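PDB 2ZXR: single-stranded-DNA-specific exonuclease RecJ from Thermus thermophilus, which degrades single-stranded DNA from the 5' end toward the 3' end with the help of divalent metal ions, leaving single-stranded RNA without detectable cleavage. Local coordinates for residues E328-V333 against F421-R426; L335-H340 against M402-F407; I346-I351 against T368-A373; V378-S383 against E415-R420; F400-D403 against A409-A412. All blocks are in the same frame, centred on the assembly; numbering follows the deposited sequence.

From the N terminus of the DHHA1 region, the chain enters contact 1 at 328-333 and does not return to it until 421-426, so this salt bridge closes the widest loop and encloses the other four contacts. Contact 2 opens next, at the end of strand 332-335, and closes at the start of helix 407-419. Inside it, contact 3 sets helix 341-355 against strand 366-370. Contact 4 opens after contact 3 has closed and crosses contact 2, pairing helices 377-383 and 407-419. Contact 5 shares Met402 and Asp403 with contact 2 and nests within contact 4, fixing helix 407-419 to strand 397-401 of the mixed sheet.

Contact 1: E328-V333 against F421-R426; sequences EAKAIV and FPDPVR
The flat carboxylate of Asp423 receives the ammonium group of Lys330 at one oxygen: Lys330 NZ stands 3.2 Å from Asp423 OD2 but 3.8 Å from Asp423 OD1. This salt bridge sits at the surface, between the DHHA1 mixed sheet and the loop after helix 407-419. Lys330 lies just before strand 332-335, an outermost strand of the mixed five-stranded sheet, and Asp423 lies in the linker between helix 407-419 and strand 426-433, which belongs to the eight-stranded sheet. The backbones stay well apart, with 7.2 Å from Lys330 CA to Asp423 CA, and the side chains bridge the gap. The lysine does so with a bent chain. Its turn at chi2 (48°) carries the end of the side chain over to the aspartate, while its aliphatic part rests on the end of helix 407-419, with Lys330 CG against Ala419. Asp423 OD2 also forms a salt bridge with Arg357, its stronger partner, so two cations share this one oxygen. Arg357 in turn reaches Glu328 through a long, weak ion pair. The positive charge between them probably offsets the repulsion of the two acids, whose nearest oxygens, Glu328 OE2 and Asp423 OD1, are 5.4 Å apart. The lysine's own hydrogen bond to OD2 is weak, and its methylene comes nearly as near as its nitrogen: Lys330 CE is 3.5 Å from Asp423 OD2.

Contact 2: L335-H340 against M402-F407; sequences LDPEGH and MDEALF
In the DHHA1 domain, two connections meet at an edge of the mixed sheet: the turn that follows strand 332-335, starting from Leu335 and Pro337, and the lead-in to helix 407-419, with Glu404 and Phe407. The first makes a type I turn from Asp336 to Gly339. The second runs through a short 3-10 segment to Leu406, the N-cap residue of the helix. Leu335 CB sits almost squarely over the Phe407 ring, 3.6 Å from the ring centroid and 9° off its normal, a CH-pi contact on the face. The backbone comes in close too, with Leu335 N 3.5 Å from Phe407 CZ. In Leu335, CG lies opposite the backbone N (chi1 172°), which sends CD2 back toward the root of the ring and CD1 to Glu404, and the leucine and phenylalanine side chains slide past each other in opposite directions. Leu335 CD1 reaches the Glu404 carboxylate carbon, CD, at 3.7 Å. Glu404 is extended beyond CG, and its OE2 ends 3.8 Å from Pro337 O. Two oxygens this near would not attract, but OE2 accepts a hydrogen bond from Gly365 N. Val362 of strand 359-363 is touched by Leu335, Glu404 and Phe407 alike. Across the contact itself the attraction is therefore mainly dispersion and CH-pi, while the carboxylate is held by a third loop and offers CD to Leu335 and its oxygens to the proline carbons.

Contact 3: I346-I351 against T368-A373; sequences IVASRI and TVRSLA
Arg370 lays the base of its side chain across helix 341-355, with its CG 3.7 Å from Ala348 CB and 3.3 Å from Ser349 OG. The serine oxygen lies beside the arginine chain, equally close to Arg370 CD, and makes a weak hydrogen bond back to Gly345 O within its own helix. Arg370 CG stands beside the backbone N (chi1 -72°), and the bend at chi2 (-61°) folds the chain back along its strand instead of letting it run out over the helix. The guanidinium consequently turns onto its own backbone: Arg370 NH1 donates to Val369 O at 2.8 Å. The acceptor is nearly in the guanidinium plane, but the nitrogen stands well above the plane of the carbonyl. This bond should limit how freely the charged group can swing. Two residues earlier, on the same face of the strand, Thr368 CG2 meets Ala348 CB at 4.1 Å. Val369, between the two, points to the other face, where it packs on Ala377 and Leu381 of helix 377-383. The small Ala348 lets the helix lie close: the axes of 346-351 and 368-370 come within 7.8 Å, at 31°. Helix 341-355 joins the parallel neighbours 332-335 and 359-363, a beta-alpha-beta crossover whose helix also packs on strand 366-370. The Arg370 side chain is about 10 Å from that of Asp82, a manganese ligand, and about 13 Å from the bound magnesium ion, consistent with the cleft between DHH and DHHA1 domains that houses the active site in this family.

Contact 4: V378-S383 against E415-R420; sequences VEALRS and EAYAAR
Tyr417 lays one face of its ring over Ala380 CA and the Glu379 carbonyl, with Ser383 oblique to it near its root. Ala380 CA is 3.8 Å from the ring centroid and 27° off the normal, a CH-pi contact displaced toward the rim at CD2, where Ala380 CB comes within 3.4 Å. With CG opposite its backbone N (chi1 177°), the tyrosine reaches straight across, and its hydroxyl oxygen, OH, passes 3.5 Å from Glu379 CB. The glutamate's own end bends away to a salt bridge with Arg382 on the same helix. Ser383 OG sits 3.5 Å from Tyr417 CB while donating to Ala380 O at 2.7 Å, so its polar need is met within its own helix and it presents itself to the tyrosine as packing. Helices 377-383 and 407-419 lie on the same face of the DHHA1 mixed sheet, where Ala380 and Leu381 rest on Phe360 of strand 359-363. Over 378-383 and 415-419 the axes pass 9.4 Å apart at 124°, a steep crossing that Tyr417 fills. Its ring also meets that of Phe421, and Tyr417 CD1 stands over a face of the Arg420 guanidinium.

Contact 5: F400-D403 against A409-A412; sequences FAMD and AFKA
Met402 SD, the polarisable sulfur of this buried contact, is pressed against the root of Phe410, 3.7 Å from Phe410 CB and 3.8 Å from Phe410 CG. The pair is a Met-aromatic contact approached obliquely: the sulfur is 4.4 Å from the Phe410 ring centroid and 36° off its normal, neither squarely over the face nor at the edge. Met402 runs out extended as far as SD and then turns at chi3 (90°), which brings CE back to the same root atoms, 3.9 Å from Phe410 CB. Phe400 meets the far end of the ring. It comes from the opposite direction, and the para carbons come together, Phe400 CZ 3.5 Å from Phe410 CZ. The planes are inclined by 36° with centroids 5.0 Å apart, and Phe400 CE1 stands over the Phe410 face. Sulfur and phenyl lie on the same side of the Phe410 plane, one toward CB and one toward CZ, so that side of the ring is packed along its length. The contact is apolar and aromatic, without hydrogen bonds between the two segments. Phe400 and Met402 are both on the side of strand 397-401 and its extension that faces helix 407-419. Leu381 of helix 377-383 touches both phenylalanines, Leu388 adds a loop to the cluster, and Val362 of strand 359-363 lies against Phe400 and Met402, so helix 407-419 packs on the sheet beside helix 377-383, with Phe410 pointing into the core they share.

Contact 1: E328-V333 against F421-R426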
# COMPACT_ATOMS: atom_id res chain seq x y z
N GLU A 328 5.44 25.77 6.97
CA GLU A 328 5.99 25.35 5.69
C GLU A 328 7.51 25.20 5.82
O GLU A 328 8.26 25.49 4.89
CB GLU A 328 5.60 26.36 4.61
CG GLU A 328 4.06 26.50 4.43
CD GLU A 328 3.41 25.32 3.67
OE1 GLU A 328 2.20 25.04 3.90
OE2 GLU A 328 4.10 24.68 2.84
N ALA A 329 7.94 24.74 7.00
CA ALA A 329 9.36 24.51 7.27
C ALA A 329 9.80 23.32 6.44
O ALA A 329 9.04 22.38 6.22
CB ALA A 329 9.57 24.23 8.75
N LYS A 330 11.04 23.34 5.97
CA LYS A 330 11.54 22.24 5.16
C LYS A 330 11.76 21.00 6.02
O LYS A 330 11.85 19.89 5.51
CB LYS A 330 12.83 22.65 4.45
CG LYS A 330 12.65 23.25 3.04
CD LYS A 330 11.57 24.32 2.97
CE LYS A 330 11.42 24.85 1.53
NZ LYS A 330 10.01 25.31 1.25
N ALA A 331 11.86 21.20 7.33
CA ALA A 331 12.06 20.10 8.26
C ALA A 331 11.50 20.50 9.61
O ALA A 331 11.67 21.63 10.03
CB ALA A 331 13.54 19.77 8.38
N ILE A 332 10.81 19.57 10.26
CA ILE A 332 10.25 19.81 11.57
C ILE A 332 11.23 19.19 12.57
O ILE A 332 11.56 18.00 12.50
CB ILE A 332 8.84 19.21 11.65
CG1 ILE A 332 7.97 19.92 10.61
CG2 ILE A 332 8.24 19.40 13.02
CD1 ILE A 332 6.54 19.44 10.58
N VAL A 333 11.74 20.02 13.48
CA VAL A 333 12.73 19.58 14.44
C VAL A 333 12.28 20.02 15.81
O VAL A 333 12.27 21.21 16.11
CB VAL A 333 14.14 20.16 14.08
CG1 VAL A 333 15.24 19.47 14.90
CG2 VAL A 333 14.40 19.98 12.60
N PHE A 421 16.63 20.55 -1.01
CA PHE A 421 15.79 19.72 -1.85
C PHE A 421 14.40 20.27 -2.12
O PHE A 421 13.91 21.13 -1.40
CB PHE A 421 15.65 18.32 -1.25
CG PHE A 421 16.96 17.65 -0.99
CD1 PHE A 421 17.76 18.04 0.07
CD2 PHE A 421 17.41 16.63 -1.82
CE1 PHE A 421 18.98 17.42 0.32
CE2 PHE A 421 18.64 16.01 -1.58
CZ PHE A 421 19.42 16.41 -0.51
N PRO A 422 13.78 19.79 -3.20
CA PRO A 422 12.43 20.26 -3.52
C PRO A 422 11.48 19.75 -2.44
O PRO A 422 11.80 18.80 -1.72
CB PRO A 422 12.15 19.63 -4.89
CG PRO A 422 13.18 18.53 -5.03
CD PRO A 422 14.38 19.08 -4.34
N ASP A 423 10.33 20.40 -2.30
CA ASP A 423 9.36 19.97 -1.29
C ASP A 423 8.87 18.56 -1.58
O ASP A 423 8.75 18.15 -2.74
CB ASP A 423 8.16 20.91 -1.27
CG ASP A 423 8.51 22.28 -0.74
OD1 ASP A 423 7.70 23.21 -0.93
OD2 ASP A 423 9.60 22.41 -0.12
N PRO A 424 8.60 17.78 -0.52
CA PRO A 424 8.10 16.41 -0.76
C PRO A 424 6.66 16.52 -1.29
O PRO A 424 5.95 17.47 -0.95
CB PRO A 424 8.13 15.78 0.64
CG PRO A 424 9.25 16.55 1.35
CD PRO A 424 9.00 17.97 0.89
N VAL A 425 6.25 15.56 -2.11
CA VAL A 425 4.88 15.51 -2.65
C VAL A 425 4.29 14.12 -2.44
O VAL A 425 5.01 13.12 -2.50
CB VAL A 425 4.84 15.84 -4.17
CG1 VAL A 425 5.27 17.27 -4.40
CG2 VAL A 425 5.74 14.86 -4.95
N ARG A 426 2.99 14.05 -2.21
CA ARG A 426 2.30 12.77 -2.00
C ARG A 426 1.52 12.42 -3.26
O ARG A 426 0.90 13.29 -3.89
CB ARG A 426 1.35 12.86 -0.79
CG ARG A 426 0.51 11.61 -0.54
CD ARG A 426 0.04 11.47 0.93
NE ARG A 426 -1.01 12.41 1.33
CZ ARG A 426 -2.30 12.32 0.99
NH1 ARG A 426 -3.17 13.24 1.41
NH2 ARG A 426 -2.73 11.30 0.24

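Contact 2: L335-H340 against M402-F407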
# COMPACT_ATOMS: atom_id res chain seq x y z
N LEU A 335 12.16 19.31 20.20
CA LEU A 335 12.81 18.82 21.39
C LEU A 335 11.76 18.67 22.48
O LEU A 335 10.97 19.58 22.69
CB LEU A 335 13.86 19.84 21.86
CG LEU A 335 14.52 19.59 23.22
CD1 LEU A 335 15.40 18.32 23.15
CD2 LEU A 335 15.40 20.80 23.61
N ASP A 336 11.76 17.53 23.15
CA ASP A 336 10.84 17.29 24.25
C ASP A 336 11.68 16.59 25.30
O ASP A 336 11.70 15.35 25.40
CB ASP A 336 9.66 16.43 23.79
CG ASP A 336 8.66 16.19 24.89
OD1 ASP A 336 8.76 16.86 25.94
OD2 ASP A 336 7.78 15.32 24.72
N PRO A 337 12.40 17.39 26.11
CA PRO A 337 13.30 16.96 27.19
C PRO A 337 12.92 15.70 27.95
O PRO A 337 13.74 14.80 28.09
CB PRO A 337 13.35 18.18 28.10
CG PRO A 337 13.21 19.31 27.12
CD PRO A 337 12.06 18.81 26.28
N GLU A 338 11.69 15.64 28.44
CA GLU A 338 11.26 14.49 29.22
C GLU A 338 10.40 13.48 28.46
O GLU A 338 9.77 12.63 29.08
CB GLU A 338 10.52 14.96 30.46
CG GLU A 338 11.38 15.69 31.48
CD GLU A 338 12.60 14.89 31.91
OE1 GLU A 338 12.44 13.75 32.43
OE2 GLU A 338 13.73 15.41 31.74
N GLY A 339 10.36 13.60 27.13
CA GLY A 339 9.56 12.68 26.34
C GLY A 339 10.06 11.25 26.49
O GLY A 339 11.23 11.04 26.79
N HIS A 340 9.18 10.28 26.30
CA HIS A 340 9.56 8.87 26.40
C HIS A 340 10.13 8.41 25.04
O HIS A 340 9.45 8.48 24.02
CB HIS A 340 8.33 8.03 26.81
CG HIS A 340 8.65 6.63 27.22
ND1 HIS A 340 8.07 6.01 28.31
CD2 HIS A 340 9.53 5.73 26.71
CE1 HIS A 340 8.57 4.80 28.46
NE2 HIS A 340 9.46 4.60 27.50
N MET A 402 22.38 12.32 21.15
CA MET A 402 23.00 13.63 21.09
C MET A 402 22.76 14.43 22.36
O MET A 402 21.72 14.31 23.01
CB MET A 402 22.42 14.40 19.90
CG MET A 402 22.75 15.88 19.85
SD MET A 402 21.90 16.77 18.50
CE MET A 402 20.39 17.26 19.31
N ASP A 403 23.73 15.27 22.71
CA ASP A 403 23.59 16.10 23.89
C ASP A 403 22.54 17.14 23.52
O ASP A 403 22.69 17.86 22.54
CB ASP A 403 24.93 16.77 24.21
CG ASP A 403 24.91 17.49 25.53
OD1 ASP A 403 24.09 18.41 25.70
OD2 ASP A 403 25.71 17.13 26.41
N GLU A 404 21.45 17.21 24.29
CA GLU A 404 20.40 18.18 23.98
C GLU A 404 20.87 19.63 23.92
O GLU A 404 20.18 20.49 23.36
CB GLU A 404 19.24 18.03 24.96
CG GLU A 404 18.57 16.67 24.89
CD GLU A 404 17.35 16.55 25.81
OE1 GLU A 404 17.16 17.42 26.68
OE2 GLU A 404 16.58 15.57 25.66
N ALA A 405 22.03 19.93 24.48
CA ALA A 405 22.54 21.31 24.48
C ALA A 405 22.86 21.74 23.06
O ALA A 405 22.84 22.92 22.74
CB ALA A 405 23.80 21.44 25.37
N LEU A 406 23.12 20.76 22.20
CA LEU A 406 23.45 21.02 20.80
C LEU A 406 22.22 21.06 19.89
O LEU A 406 22.35 21.16 18.67
CB LEU A 406 24.41 19.93 20.30
CG LEU A 406 25.78 19.92 20.97
CD1 LEU A 406 26.61 18.74 20.46
CD2 LEU A 406 26.48 21.29 20.67
N PHE A 407 21.02 20.99 20.48
CA PHE A 407 19.80 21.00 19.68
C PHE A 407 19.64 22.18 18.72
O PHE A 407 19.35 21.99 17.53
CB PHE A 407 18.57 20.90 20.60
CG PHE A 407 17.26 20.83 19.86
CD1 PHE A 407 16.85 19.63 19.24
CD2 PHE A 407 16.43 21.95 19.75
CE1 PHE A 407 15.63 19.56 18.53
CE2 PHE A 407 15.21 21.90 19.04
CZ PHE A 407 14.81 20.70 18.42

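Contact 3: I346-I351 against T368-A373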
# COMPACT_ATOMS: atom_id res chain seq x y z
N ILE A 346 6.62 6.70 16.62
CA ILE A 346 5.27 6.80 16.06
C ILE A 346 4.77 8.26 16.04
O ILE A 346 4.09 8.67 15.11
CB ILE A 346 4.24 5.90 16.82
CG1 ILE A 346 4.55 4.41 16.52
CG2 ILE A 346 2.79 6.24 16.34
CD1 ILE A 346 3.68 3.43 17.27
N VAL A 347 5.10 9.05 17.06
CA VAL A 347 4.68 10.45 17.08
C VAL A 347 5.33 11.17 15.88
O VAL A 347 4.70 11.99 15.23
CB VAL A 347 5.11 11.14 18.39
CG1 VAL A 347 4.79 12.63 18.34
CG2 VAL A 347 4.40 10.50 19.55
N ALA A 348 6.57 10.83 15.57
CA ALA A 348 7.25 11.44 14.42
C ALA A 348 6.53 11.07 13.11
O ALA A 348 6.33 11.92 12.25
CB ALA A 348 8.70 10.99 14.37
N SER A 349 6.16 9.79 12.94
CA SER A 349 5.48 9.38 11.71
C SER A 349 4.13 10.08 11.62
O SER A 349 3.71 10.52 10.55
CB SER A 349 5.26 7.86 11.69
OG SER A 349 6.50 7.17 11.57
N ARG A 350 3.45 10.18 12.75
CA ARG A 350 2.16 10.85 12.74
C ARG A 350 2.32 12.33 12.37
O ARG A 350 1.49 12.89 11.67
CB ARG A 350 1.46 10.67 14.08
CG ARG A 350 0.96 9.22 14.27
CD ARG A 350 0.21 9.06 15.58
NE ARG A 350 -1.09 9.74 15.55
CZ ARG A 350 -1.93 9.79 16.57
NH1 ARG A 350 -1.62 9.22 17.73
NH2 ARG A 350 -3.11 10.39 16.43
N ILE A 351 3.41 12.95 12.80
CA ILE A 351 3.61 14.36 12.44
C ILE A 351 3.95 14.47 10.96
O ILE A 351 3.46 15.35 10.26
CB ILE A 351 4.75 15.01 13.26
CG1 ILE A 351 4.30 15.11 14.72
CG2 ILE A 351 5.09 16.40 12.67
CD1 ILE A 351 5.33 15.69 15.70
N THR A 368 15.05 10.58 16.99
CA THR A 368 14.41 9.74 16.00
C THR A 368 14.12 10.59 14.80
O THR A 368 13.85 11.78 14.93
CB THR A 368 13.08 9.17 16.52
OG1 THR A 368 12.59 8.23 15.56
CG2 THR A 368 12.02 10.29 16.66
N VAL A 369 14.16 9.97 13.62
CA VAL A 369 13.87 10.67 12.37
C VAL A 369 12.93 9.84 11.50
O VAL A 369 13.08 8.62 11.42
CB VAL A 369 15.15 10.86 11.50
CG1 VAL A 369 14.78 11.68 10.27
CG2 VAL A 369 16.28 11.56 12.29
N ARG A 370 11.95 10.49 10.88
CA ARG A 370 11.06 9.87 9.92
C ARG A 370 11.14 10.85 8.78
O ARG A 370 11.03 12.06 8.98
CB ARG A 370 9.60 9.76 10.43
CG ARG A 370 9.40 8.70 11.54
CD ARG A 370 9.76 7.28 11.08
NE ARG A 370 9.69 6.29 12.16
CZ ARG A 370 10.65 6.09 13.08
NH1 ARG A 370 11.79 6.79 13.06
NH2 ARG A 370 10.45 5.20 14.04
N SER A 371 11.37 10.34 7.58
CA SER A 371 11.46 11.21 6.43
C SER A 371 10.73 10.61 5.24
O SER A 371 10.19 9.49 5.32
CB SER A 371 12.94 11.44 6.07
OG SER A 371 13.07 12.49 5.11
N LEU A 372 10.74 11.34 4.14
CA LEU A 372 10.06 10.91 2.92
C LEU A 372 10.64 11.67 1.75
O LEU A 372 11.58 12.44 1.89
CB LEU A 372 8.58 11.28 2.97
CG LEU A 372 8.24 12.77 2.75
CD1 LEU A 372 6.71 12.95 2.66
CD2 LEU A 372 8.78 13.65 3.90
N ALA A 373 10.03 11.42 0.60
CA ALA A 373 10.32 12.15 -0.63
C ALA A 373 11.74 12.15 -1.09
O ALA A 373 12.36 11.07 -1.18
CB ALA A 373 9.83 13.54 -0.47

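Contact 4: V378-S383 against E415-R420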
# COMPACT_ATOMS: atom_id res chain seq x y z
N VAL A 378 18.87 9.27 7.07
CA VAL A 378 20.23 9.07 7.51
C VAL A 378 21.24 10.03 6.89
O VAL A 378 22.24 10.36 7.52
CB VAL A 378 20.65 7.58 7.31
CG1 VAL A 378 20.76 7.21 5.82
CG2 VAL A 378 21.95 7.32 8.03
N GLU A 379 20.98 10.50 5.67
CA GLU A 379 21.91 11.44 5.04
C GLU A 379 21.75 12.82 5.70
O GLU A 379 22.69 13.59 5.77
CB GLU A 379 21.66 11.54 3.52
CG GLU A 379 22.15 10.33 2.72
CD GLU A 379 23.65 10.04 2.92
OE1 GLU A 379 24.48 10.94 2.66
OE2 GLU A 379 23.99 8.90 3.35
N ALA A 380 20.55 13.12 6.19
CA ALA A 380 20.31 14.39 6.86
C ALA A 380 21.11 14.40 8.17
O ALA A 380 21.69 15.42 8.56
CB ALA A 380 18.83 14.56 7.14
N LEU A 381 21.15 13.25 8.84
CA LEU A 381 21.90 13.14 10.08
C LEU A 381 23.38 13.22 9.74
O LEU A 381 24.17 13.82 10.47
CB LEU A 381 21.61 11.80 10.79
CG LEU A 381 20.18 11.60 11.31
CD1 LEU A 381 20.14 10.30 12.16
CD2 LEU A 381 19.75 12.80 12.16
N ARG A 382 23.76 12.61 8.62
CA ARG A 382 25.16 12.65 8.20
C ARG A 382 25.60 14.10 8.03
O ARG A 382 26.69 14.46 8.45
CB ARG A 382 25.36 11.89 6.89
CG ARG A 382 26.79 11.89 6.37
CD ARG A 382 27.03 10.62 5.58
NE ARG A 382 26.65 9.48 6.42
CZ ARG A 382 26.23 8.30 5.96
NH1 ARG A 382 26.13 8.11 4.65
NH2 ARG A 382 25.89 7.33 6.81
N SER A 383 24.76 14.94 7.45
CA SER A 383 25.12 16.34 7.25
C SER A 383 25.40 17.05 8.56
O SER A 383 26.08 18.07 8.57
CB SER A 383 24.01 17.09 6.48
OG SER A 383 22.92 17.47 7.31
N GLU A 415 17.70 21.69 9.00
CA GLU A 415 16.79 22.55 8.24
C GLU A 415 17.45 22.98 6.93
O GLU A 415 16.78 23.09 5.89
CB GLU A 415 16.43 23.82 9.03
CG GLU A 415 15.53 23.61 10.22
CD GLU A 415 15.27 24.91 10.97
OE1 GLU A 415 15.92 25.92 10.66
OE2 GLU A 415 14.43 24.93 11.89
N ALA A 416 18.76 23.22 7.00
CA ALA A 416 19.53 23.65 5.83
C ALA A 416 19.71 22.49 4.89
O ALA A 416 19.72 22.68 3.68
CB ALA A 416 20.90 24.21 6.26
N TYR A 417 19.88 21.30 5.43
CA TYR A 417 20.03 20.14 4.58
C TYR A 417 18.73 19.97 3.77
O TYR A 417 18.78 19.80 2.54
CB TYR A 417 20.27 18.88 5.43
CG TYR A 417 20.35 17.64 4.59
CD1 TYR A 417 21.46 17.40 3.77
CD2 TYR A 417 19.29 16.74 4.55
CE1 TYR A 417 21.49 16.30 2.92
CE2 TYR A 417 19.32 15.63 3.71
CZ TYR A 417 20.41 15.42 2.89
OH TYR A 417 20.40 14.37 2.00
N ALA A 418 17.59 20.05 4.44
CA ALA A 418 16.29 19.88 3.79
C ALA A 418 16.00 20.97 2.76
O ALA A 418 15.31 20.72 1.76
CB ALA A 418 15.16 19.84 4.84
N ALA A 419 16.52 22.17 3.02
CA ALA A 419 16.34 23.30 2.13
C ALA A 419 16.99 23.07 0.76
O ALA A 419 16.62 23.70 -0.21
CB ALA A 419 16.90 24.57 2.77
N ARG A 420 17.96 22.17 0.70
CA ARG A 420 18.64 21.85 -0.55
C ARG A 420 17.79 21.01 -1.49
O ARG A 420 18.16 20.77 -2.64
CB ARG A 420 19.95 21.11 -0.24
CG ARG A 420 21.03 22.02 0.37
CD ARG A 420 22.10 21.24 1.12
NE ARG A 420 22.54 20.03 0.43
CZ ARG A 420 23.50 19.22 0.87
NH1 ARG A 420 24.14 19.50 2.01
NH2 ARG A 420 23.82 18.11 0.20

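Contact 5: F400-D403 against A409-A412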
# COMPACT_ATOMS: atom_id res chain seq x y z
N PHE A 400 19.38 8.37 16.50
CA PHE A 400 20.64 8.94 16.95
C PHE A 400 20.61 9.25 18.43
O PHE A 400 19.60 9.04 19.08
CB PHE A 400 20.99 10.21 16.13
CG PHE A 400 19.97 11.34 16.22
CD1 PHE A 400 20.19 12.43 17.07
CD2 PHE A 400 18.83 11.34 15.43
CE1 PHE A 400 19.27 13.51 17.13
CE2 PHE A 400 17.91 12.39 15.48
CZ PHE A 400 18.13 13.49 16.34
N ALA A 401 21.74 9.69 18.95
CA ALA A 401 21.84 10.09 20.34
C ALA A 401 22.60 11.41 20.21
O ALA A 401 23.39 11.60 19.26
CB ALA A 401 22.63 9.07 21.16
N MET A 402 22.38 12.32 21.15
CA MET A 402 23.00 13.63 21.09
C MET A 402 22.76 14.43 22.36
O MET A 402 21.72 14.31 23.01
CB MET A 402 22.42 14.40 19.90
CG MET A 402 22.75 15.88 19.85
SD MET A 402 21.90 16.77 18.50
CE MET A 402 20.39 17.26 19.31
N ASP A 403 23.73 15.27 22.71
CA ASP A 403 23.59 16.10 23.89
C ASP A 403 22.54 17.14 23.52
O ASP A 403 22.69 17.86 22.54
CB ASP A 403 24.93 16.77 24.21
CG ASP A 403 24.91 17.49 25.53
OD1 ASP A 403 24.09 18.41 25.70
OD2 ASP A 403 25.71 17.13 26.41
N ALA A 409 21.79 23.97 17.26
CA ALA A 409 22.77 23.84 16.19
C ALA A 409 22.35 22.72 15.24
O ALA A 409 22.49 22.82 14.01
CB ALA A 409 24.15 23.57 16.77
N PHE A 410 21.86 21.64 15.84
CA PHE A 410 21.41 20.47 15.09
C PHE A 410 20.24 20.88 14.20
O PHE A 410 20.19 20.52 13.03
CB PHE A 410 20.94 19.38 16.05
CG PHE A 410 20.31 18.19 15.37
CD1 PHE A 410 21.09 17.27 14.68
CD2 PHE A 410 18.93 18.01 15.41
CE1 PHE A 410 20.50 16.17 14.04
CE2 PHE A 410 18.33 16.92 14.78
CZ PHE A 410 19.11 16.00 14.09
N LYS A 411 19.32 21.65 14.77
CA LYS A 411 18.15 22.11 14.03
C LYS A 411 18.48 22.94 12.79
O LYS A 411 17.96 22.66 11.71
CB LYS A 411 17.24 22.92 14.96
CG LYS A 411 16.00 23.53 14.31
CD LYS A 411 15.14 24.17 15.39
CE LYS A 411 13.72 24.46 14.94
NZ LYS A 411 13.55 25.76 14.22
N ALA A 412 19.33 23.96 12.94
CA ALA A 412 19.66 24.81 11.79
C ALA A 412 20.29 23.97 10.70
O ALA A 412 19.99 24.15 9.51
CB ALA A 412 20.62 25.94 12.21